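Putative glycosyl hydrolase (Parabacteroides distasonis, PDB 4QHZ) is a putative glycosyl hydrolase that binds a magnesium ion and probably acts on sugars, its exact reaction being uncertain. Local coordinates at residues S119-Q124 against I224-H229; M126-V131 against S147-S152; T185-T190 against T202-T207. All blocks are in the same frame, centred on the assembly; numbering follows the deposited sequence.

Interaction 1 of 3, residues S119-Q124 against I224-H229; sequences SGIFLQ and IILQSH. With MG (magnesium ion), chain I.
Ile121 lies beside both Ile224 and Leu226, pointing the same way as each, and gives one branch to each. Its chi1 of -58° sets CG1 anti to the carbonyl carbon, where Ile121 CG1 meets Leu226 CD2 at 3.8 Å; the other branch, Ile121 CG2, touches Ile224 CG2 at 3.6 Å. A beta-branched residue suits a place with neighbours in two directions. Met99 and Ile101 of strand 97-104 pack against this face, closing it into the interior. The backbones form an antiparallel pair within the five-stranded sheet of a concanavalin-like fold, strand 225-226 lying between strands 88-89 and 119-123. Phe122 and Ile225 are a hydrogen-bonded pair: Phe122 N reaches Ile225 O at 2.8 Å, almost straight at 175°, and Ile225 N returns to Phe122 O. On their face of the sheet, Phe122 CB rests against Ile225 CB, while the ring receives Ile225 O at its edge, in plane, and Phe122 CE1 reaches Gln227 CB at 4.0 Å. The amide of Gln227 stands steeply to that ring. The extended side chain of Gln227 carries its amide to the magnesium ion, which Ser119 O also binds at 2.2 Å. Ser119 OG turns instead to Gln227 O, 2.7 Å away, meeting a lone pair in the carbonyl plane. Gly120 has no side chain to crowd the metal, and Gly120 O accepts from Gln227 N at 3.1 Å.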
ATOM      1  N   SER C 119       3.061 -22.685 -20.459  1.00 22.49           N
ATOM      2  CA  SER C 119       4.399 -22.224 -20.132  1.00 21.19           C
ATOM      3  C   SER C 119       4.248 -21.273 -18.957  1.00 22.02           C
ATOM      4  O   SER C 119       3.295 -21.391 -18.188  1.00 22.87           O
ATOM      5  CB  SER C 119       5.068 -21.553 -21.333  1.00 21.47           C
ATOM      6  OG  SER C 119       6.404 -21.168 -21.031  1.00 19.85           O
ATOM      7  N   GLY C 120       5.161 -20.325 -18.810  1.00 23.28           N
ATOM      8  CA  GLY C 120       5.048 -19.346 -17.742  1.00 23.28           C
ATOM      9  C   GLY C 120       6.283 -18.504 -17.597  1.00 24.12           C
ATOM     10  O   GLY C 120       7.362 -18.881 -18.059  1.00 25.56           O
ATOM     11  N   ILE C 121       6.109 -17.342 -16.979  1.00 24.09           N
ATOM     12  CA  ILE C 121       7.198 -16.417 -16.724  1.00 23.91           C
ATOM     13  C   ILE C 121       7.406 -16.353 -15.217  1.00 22.10           C
ATOM     14  O   ILE C 121       6.567 -15.805 -14.498  1.00 21.65           O
ATOM     15  CB  ILE C 121       6.896 -15.019 -17.303  1.00 22.92           C
ATOM     16  CG1 ILE C 121       6.645 -15.099 -18.811  1.00 26.55           C
ATOM     17  CG2 ILE C 121       8.034 -14.050 -17.030  1.00 23.99           C
ATOM     18  CD1 ILE C 121       5.224 -14.781 -19.212  1.00 28.57           C
ATOM     19  N   PHE C 122       8.509 -16.923 -14.741  1.00 21.90           N
ATOM     20  CA  PHE C 122       8.842 -16.886 -13.318  1.00 23.08           C
ATOM     21  C   PHE C 122       9.638 -15.633 -13.000  1.00 23.67           C
ATOM     22  O   PHE C 122      10.812 -15.520 -13.364  1.00 22.59           O
ATOM     23  CB  PHE C 122       9.630 -18.124 -12.898  1.00 24.21           C
ATOM     24  CG  PHE C 122       8.785 -19.356 -12.725  1.00 23.46           C
ATOM     25  CD1 PHE C 122       8.325 -20.060 -13.831  1.00 23.63           C
ATOM     26  CD2 PHE C 122       8.463 -19.817 -11.459  1.00 23.87           C
ATOM     27  CE1 PHE C 122       7.554 -21.202 -13.679  1.00 23.99           C
ATOM     28  CE2 PHE C 122       7.693 -20.951 -11.299  1.00 24.98           C
ATOM     29  CZ  PHE C 122       7.238 -21.646 -12.410  1.00 25.20           C
ATOM     30  N   LEU C 123       8.984 -14.705 -12.307  1.00 23.48           N
ATOM     31  CA  LEU C 123       9.572 -13.413 -11.959  1.00 22.83           C
ATOM     32  C   LEU C 123      10.589 -13.603 -10.844  1.00 22.45           C
ATOM     33  O   LEU C 123      10.265 -14.171  -9.801  1.00 22.76           O
ATOM     34  CB  LEU C 123       8.479 -12.434 -11.536  1.00 23.76           C
ATOM     35  CG  LEU C 123       7.322 -12.292 -12.538  1.00 25.91           C
ATOM     36  CD1 LEU C 123       6.202 -11.449 -11.954  1.00 26.20           C
ATOM     37  CD2 LEU C 123       7.797 -11.705 -13.859  1.00 26.17           C
ATOM     38  N   GLN C 124      11.822 -13.154 -11.089  1.00 20.99           N
ATOM     39  CA  GLN C 124      12.985 -13.451 -10.237  1.00 21.45           C
ATOM     40  C   GLN C 124      13.159 -14.954  -9.976  1.00 21.24           C
ATOM     41  O   GLN C 124      13.770 -15.345  -8.994  1.00 21.81           O
ATOM     42  CB  GLN C 124      12.900 -12.692  -8.910  1.00 21.87           C
ATOM     43  CG  GLN C 124      12.841 -11.186  -9.070  1.00 22.65           C
ATOM     44  CD  GLN C 124      12.971 -10.465  -7.743  1.00 23.11           C
ATOM     45  OE1 GLN C 124      12.062 -10.495  -6.917  1.00 21.29           O
ATOM     46  NE2 GLN C 124      14.116  -9.826  -7.527  1.00 24.70           N
ATOM     47  N   ILE C 224      14.737 -14.162 -15.108  1.00 25.12           N
ATOM     48  CA  ILE C 224      13.438 -14.512 -15.647  1.00 26.10           C
ATOM     49  C   ILE C 224      13.562 -15.943 -16.147  1.00 24.74           C
ATOM     50  O   ILE C 224      14.444 -16.240 -16.946  1.00 26.16           O
ATOM     51  CB  ILE C 224      13.020 -13.578 -16.797  1.00 26.54           C
ATOM     52  CG1 ILE C 224      13.078 -12.105 -16.370  1.00 28.47           C
ATOM     53  CG2 ILE C 224      11.623 -13.922 -17.288  1.00 27.23           C
ATOM     54  CD1 ILE C 224      12.126 -11.729 -15.253  1.00 31.60           C
ATOM     55  N   ILE C 225      12.705 -16.830 -15.656  1.00 23.63           N
ATOM     56  CA  ILE C 225      12.686 -18.210 -16.112  1.00 23.20           C
ATOM     57  C   ILE C 225      11.442 -18.449 -16.956  1.00 23.32           C
ATOM     58  O   ILE C 225      10.332 -18.109 -16.537  1.00 23.47           O
ATOM     59  CB  ILE C 225      12.698 -19.219 -14.944  1.00 23.10           C
ATOM     60  CG1 ILE C 225      13.854 -18.920 -13.982  1.00 23.96           C
ATOM     61  CG2 ILE C 225      12.790 -20.648 -15.479  1.00 23.40           C
ATOM     62  CD1 ILE C 225      13.917 -19.848 -12.777  1.00 24.50           C
ATOM     63  N   LEU C 226      11.637 -19.027 -18.139  1.00 22.44           N
ATOM     64  CA  LEU C 226      10.538 -19.448 -18.996  1.00 22.32           C
ATOM     65  C   LEU C 226      10.336 -20.952 -18.841  1.00 23.18           C
ATOM     66  O   LEU C 226      11.279 -21.743 -18.955  1.00 20.83           O
ATOM     67  CB  LEU C 226      10.800 -19.078 -20.460  1.00 22.87           C
ATOM     68  CG  LEU C 226      10.880 -17.580 -20.775  1.00 23.78           C
ATOM     69  CD1 LEU C 226      11.182 -17.346 -22.250  1.00 24.73           C
ATOM     70  CD2 LEU C 226       9.593 -16.860 -20.395  1.00 25.49           C
ATOM     71  N   GLN C 227       9.091 -21.335 -18.604  1.00 23.79           N
ATOM     72  CA  GLN C 227       8.756 -22.699 -18.220  1.00 24.89           C
ATOM     73  C   GLN C 227       8.587 -23.645 -19.418  1.00 22.68           C
ATOM     74  O   GLN C 227       7.884 -23.336 -20.379  1.00 25.73           O
ATOM     75  CB  GLN C 227       7.470 -22.680 -17.396  1.00 24.02           C
ATOM     76  CG  GLN C 227       7.003 -24.031 -16.864  1.00 24.00           C
ATOM     77  CD  GLN C 227       5.621 -23.931 -16.240  1.00 23.89           C
ATOM     78  OE1 GLN C 227       4.669 -23.494 -16.886  1.00 21.05           O
ATOM     79  NE2 GLN C 227       5.507 -24.319 -14.977  1.00 26.74           N
ATOM     80  N   SER C 228       9.251 -24.790 -19.335  1.00 23.63           N
ATOM     81  CA  SER C 228       8.986 -25.930 -20.189  1.00 24.65           C
ATOM     82  C   SER C 228       8.092 -26.900 -19.425  1.00 25.27           C
ATOM     83  O   SER C 228       8.565 -27.650 -18.581  1.00 26.79           O
ATOM     84  CB  SER C 228      10.288 -26.621 -20.588  1.00 25.17           C
ATOM     85  OG  SER C 228      10.022 -27.819 -21.296  1.00 26.10           O
ATOM     86  N   HIS C 229       6.793 -26.844 -19.691  1.00 28.54           N
ATOM     87  CA  HIS C 229       5.819 -27.672 -18.991  1.00 29.05           C
ATOM     88  C   HIS C 229       5.683 -28.998 -19.743  1.00 31.39           C
ATOM     89  O   HIS C 229       5.227 -29.029 -20.883  1.00 36.37           O
ATOM     90  CB  HIS C 229       4.482 -26.934 -18.885  1.00 26.79           C
ATOM     91  CG  HIS C 229       3.539 -27.532 -17.893  1.00 28.58           C
ATOM     92  ND1 HIS C 229       2.560 -28.437 -18.248  1.00 26.33           N
ATOM     93  CD2 HIS C 229       3.420 -27.351 -16.556  1.00 27.53           C
ATOM     94  CE1 HIS C 229       1.893 -28.801 -17.169  1.00 27.98           C
ATOM     95  NE2 HIS C 229       2.394 -28.158 -16.130  1.00 29.13           N
TER
HETATM   96 MG    MG I 302       2.705 -22.716 -16.510  1.00 15.65          MG
HETATM   97  O   HOH W   1       2.147 -23.542 -14.823  1.00 21.33           O

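Interaction 2 of 3, residues M126-V131 against S147-S152; sequences MYEVQV and SIYKQS. With MG (magnesium ion), chain I.
Glu128 and Tyr149 lie side by side and point the same way, with the carboxylate plane turned 43° from the ring; Glu128 OE1 comes within 3.6 Å of Tyr149 CG. The firm part of the contact is the backbone behind them. Tyr149 N donates to Glu128 O and Gln130 N to Ser147 O, both at 3.0 Å, each donor approaching almost end-on to the carbonyl. These two bonds flank Val129 and Ile148 and make a single bridge that fastens the loop 147-152 to the edge of strand 127-131. On the side turned from the metal, Val129 CG2 meets Ile148 CD1 at 4.0 Å, two branched aliphatic groups well suited to a dry place, and Tyr168 of strand 165-177 packs on Val129.

The metal side is buried too, but it is the wetter one, and its links through water are weak. Tyr149 is held at its far end by Tyr140, hydroxyl to hydroxyl; a water lies over one face of its ring and Lys150 CG over the opposite face, both offset toward the rim. That water is bound to the magnesium ion and has weak bonds to Glu128 OE1 and Gln130 NE2, the latter amide having its stronger partner in Gly143.

Glu128 and Gln130 reach the metal differently. Glu128 is fully extended, whereas Gln130 leaves anti to its own nitrogen but bends at chi2 (71°), and the two ends converge: Glu128 OE2 binds magnesium at 2.2 Å and Gln130 OE1 at 2.1 Å. Asn118, Ser119 and Gln227 supply the remaining protein oxygens. Glu128 thus gives the only carboxylate in a shell otherwise made of amide, carbonyl and water oxygens, an all-oxygen environment that suits a hard cation such as magnesium.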
HETATM    1  N   MSE C 126      10.937 -17.037  -9.065  1.00 26.70           N
HETATM    2  CA  MSE C 126      10.126 -17.513  -7.927  1.00 25.05           C
HETATM    3  C   MSE C 126       8.630 -17.452  -8.140  1.00 24.29           C
HETATM    4  O   MSE C 126       7.900 -18.250  -7.562  1.00 22.43           O
HETATM    5  CB  MSE C 126      10.387 -16.666  -6.683  1.00 27.09           C
HETATM    6  CG  MSE C 126      11.854 -16.495  -6.309  1.00 29.64           C
HETATM    7 SE   MSE C 126      12.663 -18.223  -5.880  0.75 36.44          SE
HETATM    8  CE  MSE C 126      12.283 -18.249  -3.941  1.00 36.14           C
ATOM      9  N   TYR C 127       8.153 -16.511  -8.953  1.00 22.69           N
ATOM     10  CA  TYR C 127       6.727 -16.194  -9.000  1.00 22.29           C
ATOM     11  C   TYR C 127       6.173 -16.302 -10.422  1.00 21.40           C
ATOM     12  O   TYR C 127       6.417 -15.426 -11.256  1.00 22.63           O
ATOM     13  CB  TYR C 127       6.487 -14.789  -8.425  1.00 20.49           C
ATOM     14  CG  TYR C 127       7.251 -14.504  -7.147  1.00 20.71           C
ATOM     15  CD1 TYR C 127       6.994 -15.228  -5.985  1.00 20.84           C
ATOM     16  CD2 TYR C 127       8.228 -13.514  -7.095  1.00 19.54           C
ATOM     17  CE1 TYR C 127       7.688 -14.981  -4.816  1.00 19.92           C
ATOM     18  CE2 TYR C 127       8.925 -13.261  -5.922  1.00 20.57           C
ATOM     19  CZ  TYR C 127       8.653 -13.998  -4.786  1.00 19.18           C
ATOM     20  OH  TYR C 127       9.344 -13.753  -3.625  1.00 17.21           O
ATOM     21  N   GLU C 128       5.409 -17.357 -10.697  1.00 20.46           N
ATOM     22  CA  GLU C 128       4.948 -17.623 -12.065  1.00 21.90           C
ATOM     23  C   GLU C 128       3.757 -16.764 -12.483  1.00 20.67           C
ATOM     24  O   GLU C 128       2.711 -16.780 -11.837  1.00 20.51           O
ATOM     25  CB  GLU C 128       4.557 -19.097 -12.272  1.00 22.81           C
ATOM     26  CG  GLU C 128       4.221 -19.408 -13.735  1.00 23.49           C
ATOM     27  CD  GLU C 128       3.775 -20.837 -13.996  1.00 25.33           C
ATOM     28  OE1 GLU C 128       3.482 -21.571 -13.028  1.00 23.89           O
ATOM     29  OE2 GLU C 128       3.712 -21.224 -15.191  1.00 23.42           O
ATOM     30  N   VAL C 129       3.933 -16.035 -13.580  1.00 19.41           N
ATOM     31  CA  VAL C 129       2.822 -15.498 -14.343  1.00 19.63           C
ATOM     32  C   VAL C 129       2.471 -16.560 -15.372  1.00 19.79           C
ATOM     33  O   VAL C 129       3.263 -16.850 -16.268  1.00 19.96           O
ATOM     34  CB  VAL C 129       3.169 -14.174 -15.049  1.00 20.17           C
ATOM     35  CG1 VAL C 129       1.950 -13.632 -15.793  1.00 20.31           C
ATOM     36  CG2 VAL C 129       3.684 -13.150 -14.047  1.00 21.44           C
ATOM     37  N   GLN C 130       1.289 -17.152 -15.231  1.00 20.70           N
ATOM     38  CA  GLN C 130       0.899 -18.301 -16.041  1.00 21.48           C
ATOM     39  C   GLN C 130       0.758 -17.944 -17.518  1.00 20.79           C
ATOM     40  O   GLN C 130       0.234 -16.888 -17.870  1.00 21.25           O
ATOM     41  CB  GLN C 130      -0.413 -18.900 -15.523  1.00 21.36           C
ATOM     42  CG  GLN C 130      -0.980 -20.062 -16.335  1.00 22.92           C
ATOM     43  CD  GLN C 130      -0.166 -21.348 -16.214  1.00 25.38           C
ATOM     44  OE1 GLN C 130       1.033 -21.371 -16.504  1.00 23.63           O
ATOM     45  NE2 GLN C 130      -0.820 -22.429 -15.783  1.00 24.09           N
ATOM     46  N   VAL C 131       1.263 -18.839 -18.361  1.00 20.65           N
ATOM     47  CA  VAL C 131       1.012 -18.815 -19.786  1.00 21.89           C
ATOM     48  C   VAL C 131       0.290 -20.111 -20.147  1.00 22.64           C
ATOM     49  O   VAL C 131       0.709 -21.198 -19.749  1.00 23.00           O
ATOM     50  CB  VAL C 131       2.322 -18.677 -20.581  1.00 22.11           C
ATOM     51  CG1 VAL C 131       2.103 -18.978 -22.063  1.00 21.92           C
ATOM     52  CG2 VAL C 131       2.893 -17.281 -20.384  1.00 21.94           C
ATOM     53  N   SER C 147      -2.810 -15.554 -14.533  1.00 18.35           N
ATOM     54  CA  SER C 147      -2.871 -15.706 -13.094  1.00 19.03           C
ATOM     55  C   SER C 147      -1.471 -15.566 -12.530  1.00 19.26           C
ATOM     56  O   SER C 147      -0.488 -15.823 -13.233  1.00 19.08           O
ATOM     57  CB  SER C 147      -3.462 -17.071 -12.699  1.00 18.65           C
ATOM     58  OG  SER C 147      -2.643 -18.154 -13.119  1.00 17.34           O
ATOM     59  N   ILE C 148      -1.380 -15.109 -11.285  1.00 19.00           N
ATOM     60  CA  ILE C 148      -0.205 -15.382 -10.472  1.00 20.24           C
ATOM     61  C   ILE C 148      -0.506 -16.774  -9.932  1.00 20.82           C
ATOM     62  O   ILE C 148      -1.398 -16.948  -9.100  1.00 18.28           O
ATOM     63  CB  ILE C 148       0.023 -14.352  -9.350  1.00 20.10           C
ATOM     64  CG1 ILE C 148       0.044 -12.924  -9.905  1.00 20.63           C
ATOM     65  CG2 ILE C 148       1.330 -14.641  -8.620  1.00 22.02           C
ATOM     66  CD1 ILE C 148       0.894 -12.739 -11.150  1.00 22.52           C
ATOM     67  N   TYR C 149       0.219 -17.762 -10.451  1.00 21.52           N
ATOM     68  CA  TYR C 149      -0.241 -19.151 -10.455  1.00 21.55           C
ATOM     69  C   TYR C 149      -0.728 -19.636  -9.083  1.00 23.13           C
ATOM     70  O   TYR C 149       0.038 -19.696  -8.115  1.00 21.87           O
ATOM     71  CB  TYR C 149       0.858 -20.070 -10.993  1.00 20.89           C
ATOM     72  CG  TYR C 149       0.435 -21.509 -11.105  1.00 21.80           C
ATOM     73  CD1 TYR C 149      -0.485 -21.911 -12.066  1.00 22.27           C
ATOM     74  CD2 TYR C 149       0.946 -22.468 -10.241  1.00 22.46           C
ATOM     75  CE1 TYR C 149      -0.880 -23.234 -12.172  1.00 22.45           C
ATOM     76  CE2 TYR C 149       0.558 -23.787 -10.338  1.00 23.51           C
ATOM     77  CZ  TYR C 149      -0.354 -24.164 -11.304  1.00 21.80           C
ATOM     78  OH  TYR C 149      -0.739 -25.474 -11.391  1.00 22.28           O
ATOM     79  N   LYS C 150      -2.024 -19.962  -9.039  1.00 22.69           N
ATOM     80  CA  LYS C 150      -2.727 -20.499  -7.854  1.00 22.22           C
ATOM     81  C   LYS C 150      -2.811 -19.540  -6.659  1.00 22.74           C
ATOM     82  O   LYS C 150      -3.061 -19.965  -5.532  1.00 27.15           O
ATOM     83  CB  LYS C 150      -2.123 -21.851  -7.424  1.00 20.65           C
ATOM     84  CG  LYS C 150      -2.543 -23.005  -8.319  1.00 22.53           C
ATOM     85  CD  LYS C 150      -2.240 -24.353  -7.688  1.00 22.54           C
ATOM     86  CE  LYS C 150      -2.862 -25.488  -8.482  1.00 21.68           C
ATOM     87  NZ  LYS C 150      -2.817 -26.778  -7.725  1.00 21.87           N
ATOM     88  N   GLN C 151      -2.612 -18.248  -6.909  1.00 20.64           N
ATOM     89  CA  GLN C 151      -2.744 -17.237  -5.866  1.00 22.74           C
ATOM     90  C   GLN C 151      -3.804 -16.213  -6.222  1.00 23.25           C
ATOM     91  O   GLN C 151      -4.692 -15.946  -5.423  1.00 23.15           O
ATOM     92  CB  GLN C 151      -1.422 -16.514  -5.638  1.00 22.16           C
ATOM     93  CG  GLN C 151      -0.348 -17.366  -4.994  1.00 21.59           C
ATOM     94  CD  GLN C 151       0.952 -16.611  -4.803  1.00 21.33           C
ATOM     95  OE1 GLN C 151       0.962 -15.380  -4.705  1.00 24.04           O
ATOM     96  NE2 GLN C 151       2.056 -17.342  -4.723  1.00 21.48           N
ATOM     97  N   SER C 152      -3.680 -15.631  -7.417  1.00 24.76           N
ATOM     98  CA  SER C 152      -4.493 -14.499  -7.836  1.00 23.82           C
ATOM     99  C   SER C 152      -5.131 -14.750  -9.192  1.00 24.19           C
ATOM    100  O   SER C 152      -4.437 -14.879 -10.200  1.00 22.07           O
ATOM    101  CB  SER C 152      -3.639 -13.239  -7.896  1.00 25.29           C
ATOM    102  OG  SER C 152      -3.074 -12.960  -6.625  1.00 27.00           O
TER
HETATM  103 MG    MG I 302       2.705 -22.716 -16.510  1.00 15.65          MG
HETATM  104  O   HOH W   1       2.147 -23.542 -14.823  1.00 21.33           O

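Interaction 3 of 3, residues T185-T190 against T202-T207; sequences THPTVT and TTILGT
The imidazole of His186 meets the backbone of Ile204 and Leu205 with its edge: His186 ND1 donates to Ile204 O at 3.1 Å, the acceptor lying 15° out of the ring plane, and Leu205 O lies in plane farther along the same edge. The ring also stacks with Tyr183, while Thr203 CG2 approaches obliquely and touches His186 CB at 3.6 Å. A histidine serves well here, since one flat group can stack and still donate from its rim.

Pro187 follows with its ring across the side chain of Ile204 at about a right angle, Pro187 CG meeting Ile204 CB at 3.9 Å. Proline has no N-H to offer, so its carbonyl alone carries the backbone link: Ile204 N points at Pro187 O over 2.9 Å with a straight angle of 179°, although the donor is tilted from the carbonyl plane. Farther on, Val189 and Thr202 form a hydrogen-bonded pair, bonded in both directions.

The apolar side is completed by Val189, whose CG1 sits between its backbone nitrogen and carbonyl carbon (chi1 64°); this turns Val189 CG1 onto Ile204 CD1 at 3.9 Å. Tyr127 of strand 127-131 packs on both Pro187 and Ile204, closing this patch into the protein. Thr188 and Thr203, a non-hydrogen-bonded pair, occupy the other face, where small beta-branched residues with a hydroxyl suit an extended backbone near solvent. Beyond the strand, Leu205 packs against Leu205 of a third subunit.

The opposed directions, the paired bonds and the short turn that joins the two strands mark the open end of a beta hairpin, built by strands 185-193 and 196-203 at the margin of the larger antiparallel sheet within this chain, in a concanavalin-like fold.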
ATOM      1  N   THR C 185       8.492  -6.510   2.769  1.00 22.36           N
ATOM      2  CA  THR C 185       7.497  -6.062   1.811  1.00 23.38           C
ATOM      3  C   THR C 185       7.313  -7.157   0.779  1.00 23.62           C
ATOM      4  O   THR C 185       8.284  -7.775   0.342  1.00 25.27           O
ATOM      5  CB  THR C 185       7.903  -4.755   1.103  1.00 23.12           C
ATOM      6  OG1 THR C 185       9.183  -4.919   0.482  1.00 21.74           O
ATOM      7  CG2 THR C 185       7.965  -3.605   2.097  1.00 23.42           C
ATOM      8  N   HIS C 186       6.066  -7.414   0.412  1.00 24.26           N
ATOM      9  CA  HIS C 186       5.763  -8.435  -0.578  1.00 25.56           C
ATOM     10  C   HIS C 186       6.029  -7.902  -1.971  1.00 24.06           C
ATOM     11  O   HIS C 186       6.044  -6.690  -2.177  1.00 23.16           O
ATOM     12  CB  HIS C 186       4.311  -8.870  -0.461  1.00 26.83           C
ATOM     13  CG  HIS C 186       4.024  -9.654   0.776  1.00 29.44           C
ATOM     14  ND1 HIS C 186       3.818 -11.015   0.757  1.00 30.86           N
ATOM     15  CD2 HIS C 186       3.941  -9.277   2.072  1.00 29.80           C
ATOM     16  CE1 HIS C 186       3.610 -11.442   1.989  1.00 31.60           C
ATOM     17  NE2 HIS C 186       3.673 -10.406   2.805  1.00 32.01           N
ATOM     18  N   PRO C 187       6.245  -8.805  -2.937  1.00 21.76           N
ATOM     19  CA  PRO C 187       6.361  -8.332  -4.304  1.00 20.93           C
ATOM     20  C   PRO C 187       5.004  -7.897  -4.816  1.00 20.28           C
ATOM     21  O   PRO C 187       3.978  -8.398  -4.349  1.00 20.85           O
ATOM     22  CB  PRO C 187       6.843  -9.563  -5.083  1.00 20.86           C
ATOM     23  CG  PRO C 187       7.041 -10.648  -4.078  1.00 21.97           C
ATOM     24  CD  PRO C 187       6.250 -10.271  -2.866  1.00 21.38           C
ATOM     25  N   THR C 188       4.993  -6.961  -5.754  1.00 20.02           N
ATOM     26  CA  THR C 188       3.758  -6.583  -6.429  1.00 20.59           C
ATOM     27  C   THR C 188       3.963  -6.670  -7.935  1.00 20.02           C
ATOM     28  O   THR C 188       5.088  -6.520  -8.425  1.00 18.44           O
ATOM     29  CB  THR C 188       3.283  -5.173  -6.031  1.00 20.81           C
ATOM     30  OG1 THR C 188       4.274  -4.209  -6.390  1.00 22.13           O
ATOM     31  CG2 THR C 188       3.023  -5.100  -4.528  1.00 22.19           C
ATOM     32  N   VAL C 189       2.875  -6.908  -8.662  1.00 19.13           N
ATOM     33  CA  VAL C 189       2.952  -7.067 -10.106  1.00 18.84           C
ATOM     34  C   VAL C 189       1.679  -6.571 -10.798  1.00 19.25           C
ATOM     35  O   VAL C 189       0.567  -6.790 -10.318  1.00 19.92           O
ATOM     36  CB  VAL C 189       3.246  -8.543 -10.474  1.00 19.50           C
ATOM     37  CG1 VAL C 189       2.101  -9.455 -10.046  1.00 19.43           C
ATOM     38  CG2 VAL C 189       3.530  -8.681 -11.964  1.00 18.85           C
ATOM     39  N   THR C 190       1.870  -5.872 -11.911  1.00 18.56           N
ATOM     40  CA  THR C 190       0.792  -5.540 -12.819  1.00 19.69           C
ATOM     41  C   THR C 190       1.035  -6.305 -14.111  1.00 20.51           C
ATOM     42  O   THR C 190       2.160  -6.344 -14.606  1.00 21.45           O
ATOM     43  CB  THR C 190       0.704  -4.011 -13.056  1.00 19.33           C
ATOM     44  OG1 THR C 190       0.195  -3.381 -11.871  1.00 17.81           O
ATOM     45  CG2 THR C 190      -0.213  -3.664 -14.220  1.00 20.79           C
ATOM     46  N   THR C 202      -1.122  -6.413  -8.081  1.00 20.40           N
ATOM     47  CA  THR C 202      -1.439  -7.575  -7.264  1.00 20.64           C
ATOM     48  C   THR C 202      -0.286  -7.900  -6.336  1.00 20.55           C
ATOM     49  O   THR C 202       0.866  -7.917  -6.750  1.00 20.56           O
ATOM     50  CB  THR C 202      -1.734  -8.788  -8.159  1.00 21.42           C
ATOM     51  OG1 THR C 202      -2.869  -8.491  -8.982  1.00 21.11           O
ATOM     52  CG2 THR C 202      -2.028 -10.024  -7.343  1.00 21.81           C
ATOM     53  N   THR C 203      -0.603  -8.148  -5.074  1.00 21.58           N
ATOM     54  CA  THR C 203       0.401  -8.557  -4.104  1.00 23.51           C
ATOM     55  C   THR C 203       0.670 -10.049  -4.248  1.00 22.89           C
ATOM     56  O   THR C 203      -0.262 -10.852  -4.289  1.00 22.33           O
ATOM     57  CB  THR C 203      -0.050  -8.239  -2.666  1.00 25.00           C
ATOM     58  OG1 THR C 203      -0.193  -6.821  -2.520  1.00 26.15           O
ATOM     59  CG2 THR C 203       0.965  -8.740  -1.650  1.00 24.99           C
ATOM     60  N   ILE C 204       1.946 -10.405  -4.337  1.00 22.14           N
ATOM     61  CA  ILE C 204       2.358 -11.793  -4.427  1.00 20.84           C
ATOM     62  C   ILE C 204       2.599 -12.302  -3.010  1.00 23.29           C
ATOM     63  O   ILE C 204       3.271 -11.643  -2.215  1.00 23.76           O
ATOM     64  CB  ILE C 204       3.600 -11.942  -5.322  1.00 20.42           C
ATOM     65  CG1 ILE C 204       3.246 -11.547  -6.755  1.00 21.63           C
ATOM     66  CG2 ILE C 204       4.132 -13.366  -5.283  1.00 21.28           C
ATOM     67  CD1 ILE C 204       4.412 -11.500  -7.721  1.00 21.82           C
ATOM     68  N   LEU C 205       2.026 -13.464  -2.692  1.00 25.92           N
ATOM     69  CA  LEU C 205       1.995 -13.978  -1.317  1.00 26.44           C
ATOM     70  C   LEU C 205       3.219 -14.804  -0.965  1.00 26.32           C
ATOM     71  O   LEU C 205       3.509 -15.006   0.206  1.00 27.85           O
ATOM     72  CB  LEU C 205       0.743 -14.825  -1.092  1.00 28.65           C
ATOM     73  CG  LEU C 205      -0.586 -14.126  -1.395  1.00 32.36           C
ATOM     74  CD1 LEU C 205      -1.743 -15.102  -1.260  1.00 35.64           C
ATOM     75  CD2 LEU C 205      -0.788 -12.923  -0.485  1.00 33.19           C
ATOM     76  N   GLY C 206       3.932 -15.269  -1.979  1.00 22.86           N
ATOM     77  CA  GLY C 206       5.074 -16.153  -1.795  1.00 22.61           C
ATOM     78  C   GLY C 206       5.295 -16.910  -3.086  1.00 21.30           C
ATOM     79  O   GLY C 206       4.690 -16.574  -4.109  1.00 22.52           O
ATOM     80  N   THR C 207       6.151 -17.926  -3.056  1.00 20.50           N
ATOM     81  CA  THR C 207       6.399 -18.743  -4.242  1.00 20.36           C
ATOM     82  C   THR C 207       5.085 -19.300  -4.800  1.00 20.74           C
ATOM     83  O   THR C 207       4.163 -19.615  -4.043  1.00 20.29           O
ATOM     84  CB  THR C 207       7.317 -19.939  -3.941  1.00 22.81           C
ATOM     85  OG1 THR C 207       6.722 -20.744  -2.911  1.00 24.34           O
ATOM     86  CG2 THR C 207       8.698 -19.471  -3.495  1.00 21.87           C
TER

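Interactions 1 and 2 are buried and reach the same sheet, but interaction 1 pairs two of its strands, whereas interaction 2 fastens a loop to its edge strand by a single bridge; Ile121 O accepts from Val129 N at 2.8 Å, joining them. Both add oxygens to one magnesium ion and share its water. Interaction 3 belongs to the other, larger sheet and is only partly buried; its chemistry is backbone pairing, a histidine bond and aliphatic packing. It still touches the others. Leu123 of interaction 1 packs on Val189, and the side-chain amide of Gln151 in the loop of interaction 2 bonds to Leu205 N and Gly206 O, tying that loop to the hairpin.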